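Local coordinates for protein STN1 (Saccharomyces cerevisiae, PDB 3KEY) that helps regulate telomere length and protect telomere ends, and inhibits the loading of telomerase through its interaction with CDC13, at residues Leu10-Leu15 with Phe139-Lys144; Asn69-Val72 with Leu76-Leu79. All blocks are in the same frame, centred on the assembly; numbering follows the deposited sequence.

Contact 1. Residues Leu10-Leu15 with Phe139-Lys144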
# COMPACT_ATOMS: atom_id res chain seq x y z
N LEU A 10 -7.22 2.25 -1.03
CA LEU A 10 -7.42 2.66 0.36
C LEU A 10 -6.06 3.04 0.92
O LEU A 10 -5.94 4.01 1.66
CB LEU A 10 -8.03 1.53 1.19
CG LEU A 10 -8.14 1.83 2.70
CD1 LEU A 10 -8.96 3.10 2.91
CD2 LEU A 10 -8.76 0.66 3.42
N MET A 11 -5.03 2.26 0.57
CA MET A 11 -3.68 2.55 1.04
C MET A 11 -3.28 3.98 0.64
O MET A 11 -2.75 4.73 1.46
CB MET A 11 -2.67 1.55 0.45
CG MET A 11 -1.22 1.85 0.85
SD MET A 11 -0.01 0.74 0.09
CE MET A 11 -0.04 1.31 -1.64
N LEU A 12 -3.54 4.35 -0.61
CA LEU A 12 -3.19 5.69 -1.09
C LEU A 12 -3.97 6.79 -0.38
O LEU A 12 -3.47 7.90 -0.20
CB LEU A 12 -3.41 5.80 -2.60
CG LEU A 12 -2.47 4.99 -3.49
CD1 LEU A 12 -2.83 5.21 -4.95
CD2 LEU A 12 -1.02 5.40 -3.23
N ILE A 13 -5.20 6.49 0.02
CA ILE A 13 -6.01 7.48 0.73
C ILE A 13 -5.38 7.71 2.10
O ILE A 13 -5.17 8.85 2.53
CB ILE A 13 -7.46 6.97 0.89
CG1 ILE A 13 -8.13 6.88 -0.49
CG2 ILE A 13 -8.24 7.89 1.83
CD1 ILE A 13 -9.55 6.34 -0.48
N LEU A 14 -5.06 6.61 2.78
CA LEU A 14 -4.44 6.69 4.10
C LEU A 14 -3.12 7.46 4.05
O LEU A 14 -2.84 8.29 4.91
CB LEU A 14 -4.22 5.29 4.67
CG LEU A 14 -5.53 4.54 4.93
CD1 LEU A 14 -5.26 3.11 5.35
CD2 LEU A 14 -6.30 5.27 6.01
N LEU A 15 -2.32 7.18 3.02
CA LEU A 15 -1.04 7.85 2.87
C LEU A 15 -1.20 9.37 2.75
O LEU A 15 -0.41 10.13 3.31
CB LEU A 15 -0.31 7.31 1.64
CG LEU A 15 1.08 7.91 1.35
CD1 LEU A 15 2.04 7.55 2.47
CD2 LEU A 15 1.60 7.39 0.02
N PHE A 139 6.55 -0.16 -3.04
CA PHE A 139 7.50 0.14 -4.10
C PHE A 139 6.83 0.33 -5.46
O PHE A 139 7.24 1.20 -6.23
CB PHE A 139 8.61 -0.92 -4.17
CG PHE A 139 9.75 -0.66 -3.21
CD1 PHE A 139 9.67 -1.07 -1.88
CD2 PHE A 139 10.88 0.04 -3.63
CE1 PHE A 139 10.70 -0.77 -0.98
CE2 PHE A 139 11.91 0.35 -2.74
CZ PHE A 139 11.82 -0.06 -1.41
N LYS A 140 5.80 -0.47 -5.76
CA LYS A 140 5.09 -0.31 -7.03
C LYS A 140 4.52 1.11 -7.15
O LYS A 140 4.67 1.77 -8.18
CB LYS A 140 3.96 -1.34 -7.16
CG LYS A 140 4.43 -2.72 -7.60
CD LYS A 140 3.27 -3.70 -7.76
CE LYS A 140 3.75 -5.03 -8.35
NZ LYS A 140 2.62 -6.02 -8.47
N GLU A 141 3.86 1.58 -6.09
CA GLU A 141 3.28 2.92 -6.08
C GLU A 141 4.35 4.02 -6.22
O GLU A 141 4.16 4.98 -6.97
CB GLU A 141 2.49 3.15 -4.79
CG GLU A 141 1.00 3.16 -5.00
CD GLU A 141 0.59 3.95 -6.23
OE1 GLU A 141 0.88 5.17 -6.33
OE2 GLU A 141 -0.03 3.34 -7.12
N CYS A 142 5.45 3.89 -5.49
CA CYS A 142 6.51 4.88 -5.58
C CYS A 142 7.13 4.87 -6.98
O CYS A 142 7.36 5.93 -7.56
CB CYS A 142 7.60 4.60 -4.54
SG CYS A 142 7.04 4.86 -2.86
N LEU A 143 7.38 3.69 -7.52
CA LEU A 143 7.98 3.59 -8.85
C LEU A 143 7.04 4.18 -9.90
O LEU A 143 7.48 4.83 -10.84
CB LEU A 143 8.32 2.12 -9.17
CG LEU A 143 9.56 1.62 -8.41
CD1 LEU A 143 9.69 0.11 -8.49
CD2 LEU A 143 10.80 2.30 -9.01
N LYS A 144 5.74 3.96 -9.71
CA LYS A 144 4.73 4.48 -10.63
C LYS A 144 4.82 6.02 -10.62
O LYS A 144 4.83 6.66 -11.67
CB LYS A 144 3.35 4.01 -10.17
CG LYS A 144 2.17 4.37 -11.07
CD LYS A 144 0.89 3.66 -10.58
CE LYS A 144 -0.34 4.08 -11.39
NZ LYS A 144 -1.59 3.32 -11.03
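Glu141 reaches out from helix 132-149 toward helix 6-16, where its CG and its carboxylate both touch Leu12, while CG alone meets Met11. Its CG lies 3.5 Å from Leu12 CD2, and the two side chains come at each other from opposite directions. Met11 adds a second, looser apolar contact: its CE stands 4.0 Å from the same Glu141 CG, the two chains sliding past one another in opposite senses. The Met11 chain runs straight out from the helix, CG anti to the backbone N (chi1 177°), until a bend at chi3 of 72° turns the terminal methyl aside. One methylene of the glutamate thus meets a leucine methyl and a methionine methyl.

The polar end of Glu141 meets methyls too. Both branches of Leu12 lie by the carboxylate, with Leu12 CD2 3.6 Å from Glu141 OE1 and Leu12 CD1 3.9 Å from Glu141 CD, so carbon borders the carboxylate of a residue that is buried. Arg145, one turn on in the same helix, makes a long, weak ion pair with OE1. With an alanine in place of Glu141, the methyls of Leu12 and Met11 would probably lose the carbon they rest on, and Arg145 its distant charge.

Helix 90-108 adds apolar neighbours: Leu92 against Met11, and Phe96 and Ile103 against Cys142. Backbones stay well apart, Leu12 CA and Glu141 CA being 8.6 Å from each other, and the segments meet through side chains. This is a sparse helix-to-helix interface between tandem winged helix-turn-helix domains, the first supplying helix 6-16 and the second helix 132-149, in the C-terminal part of Stn1.

Contact 2. Residues Asn69-Val72 with Leu76-Leu79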
# COMPACT_ATOMS: atom_id res chain seq x y z
N ASN A 69 -8.43 -4.83 7.25
CA ASN A 69 -7.75 -6.02 7.74
C ASN A 69 -6.65 -6.48 6.79
O ASN A 69 -5.63 -7.00 7.24
CB ASN A 69 -8.75 -7.16 8.00
CG ASN A 69 -9.66 -6.88 9.21
OD1 ASN A 69 -9.46 -5.91 9.95
ND2 ASN A 69 -10.66 -7.75 9.41
N ARG A 70 -6.85 -6.31 5.48
CA ARG A 70 -5.82 -6.71 4.52
C ARG A 70 -4.57 -5.87 4.76
O ARG A 70 -3.45 -6.39 4.73
CB ARG A 70 -6.29 -6.50 3.07
CG ARG A 70 -7.44 -7.40 2.62
CD ARG A 70 -7.82 -7.12 1.15
NE ARG A 70 -9.15 -7.66 0.82
CZ ARG A 70 -9.74 -7.52 -0.37
NH1 ARG A 70 -9.13 -6.86 -1.35
NH2 ARG A 70 -10.95 -8.02 -0.57
N LEU A 71 -4.75 -4.57 4.99
CA LEU A 71 -3.64 -3.66 5.23
C LEU A 71 -2.92 -3.97 6.55
O LEU A 71 -1.69 -4.06 6.58
CB LEU A 71 -4.14 -2.21 5.23
CG LEU A 71 -4.70 -1.73 3.88
CD1 LEU A 71 -5.27 -0.33 4.01
CD2 LEU A 71 -3.59 -1.77 2.84
N VAL A 72 -3.68 -4.13 7.63
CA VAL A 72 -3.08 -4.44 8.93
C VAL A 72 -2.33 -5.77 8.81
O VAL A 72 -1.25 -5.93 9.37
CB VAL A 72 -4.17 -4.60 10.04
CG1 VAL A 72 -3.51 -5.00 11.36
CG2 VAL A 72 -4.94 -3.29 10.21
N LEU A 76 1.08 -2.83 6.79
CA LEU A 76 1.09 -1.49 6.22
C LEU A 76 0.58 -0.43 7.20
O LEU A 76 1.01 0.73 7.19
CB LEU A 76 0.31 -1.47 4.91
CG LEU A 76 1.02 -2.29 3.81
CD1 LEU A 76 0.18 -2.33 2.54
CD2 LEU A 76 2.39 -1.67 3.52
N ILE A 77 -0.37 -0.82 8.05
CA ILE A 77 -0.87 0.07 9.08
C ILE A 77 -1.07 -0.79 10.31
O ILE A 77 -1.25 -2.00 10.21
CB ILE A 77 -2.23 0.74 8.74
CG1 ILE A 77 -3.30 -0.33 8.51
CG2 ILE A 77 -2.07 1.69 7.56
CD1 ILE A 77 -4.69 0.23 8.33
N GLY A 78 -1.04 -0.16 11.47
CA GLY A 78 -1.25 -0.93 12.68
C GLY A 78 -2.44 -0.39 13.42
O GLY A 78 -2.90 0.75 13.19
N LEU A 79 -2.95 -1.25 14.31
CA LEU A 79 -4.07 -0.89 15.16
C LEU A 79 -3.36 -0.34 16.38
O LEU A 79 -2.88 -1.13 17.21
CB LEU A 79 -4.87 -2.14 15.53
CG LEU A 79 -6.18 -1.95 16.27
CD1 LEU A 79 -7.13 -1.06 15.49
CD2 LEU A 79 -6.74 -3.35 16.45
O HOH W 1 0.39 -4.01 11.53
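Leu71 and Leu76 are joined by backbone and side chain alike. The amide N of Leu76 donates to Leu71 O at 3.0 Å, a bond bent to 142° at the hydrogen, with the donor tilted 28° from the carbonyl plane. Since the acceptor lies five residues back, the bond spans the chain reversal where helix 56-73 gives way to the strand. Alongside this bond the leucines meet obliquely through a single pair of methyls, Leu71 CD2 to Leu76 CD1 at 3.8 Å.

Ile77 occupies the next place along. Its CG1 sits between the backbone N and the carbonyl carbon, which brings that branch toward the helix, 3.9 Å from Leu71 CB and 3.8 Å from Val72 CG2. The Val72 and Ile77 side chains cross at about a right angle. On the backbone side, Val72 CA approaches Ile77 O at 3.3 Å in a nearly straight CA-H...O contact, 167° at the hydrogen. The same carbonyl accepts a hydrogen bond from a water at 2.9 Å from Ile77 O, which also donates, weakly, to Val72 O.

Farther out, Phe87 of strand 86-88 is touched by Val72 and Ile77, while Leu71 packs on Leu10 and Leu14 of helix 6-16. Backbone hydrogen bonds between Gly78 and Asp88 fix the departing chain to the three-stranded sheet. In this winged helix-turn-helix domain, helix 56-73 is the one that leads into the wing strands, the place of the recognition helix in the canonical fold.

Near the helix's C-terminal end, then, probably because the helical amides are running out, Leu71 O takes an amide from the outgoing chain and Val72 O a weakly held water, while the leucine, valine and isoleucine carbons pack against one another, and Val72 and Ile77 against Phe87.

How the contacts relate
Both contacts are largely buried, yet they sit at different levels of the architecture. Contact 1 joins the two winged helix-turn-helix domains near the centre of the molecule, about 14 Å centre to centre from contact 2, which is a turn inside the first domain. Sequence distance matches chemistry: the remote helices 6-16 and 132-149 meet by side chains alone, whereas the neighbouring segments 69-72 and 76-79 share backbone hydrogen bonding and a bridging water. Helix 6-16 connects them. Met11 serves both: its SD packs on Leu76 CD1 of its own domain at 3.9 Å, its CE on Glu141 of the second. Leu14 CD1 adds a looser approach to Ile77 CG2, at 4.1 Å.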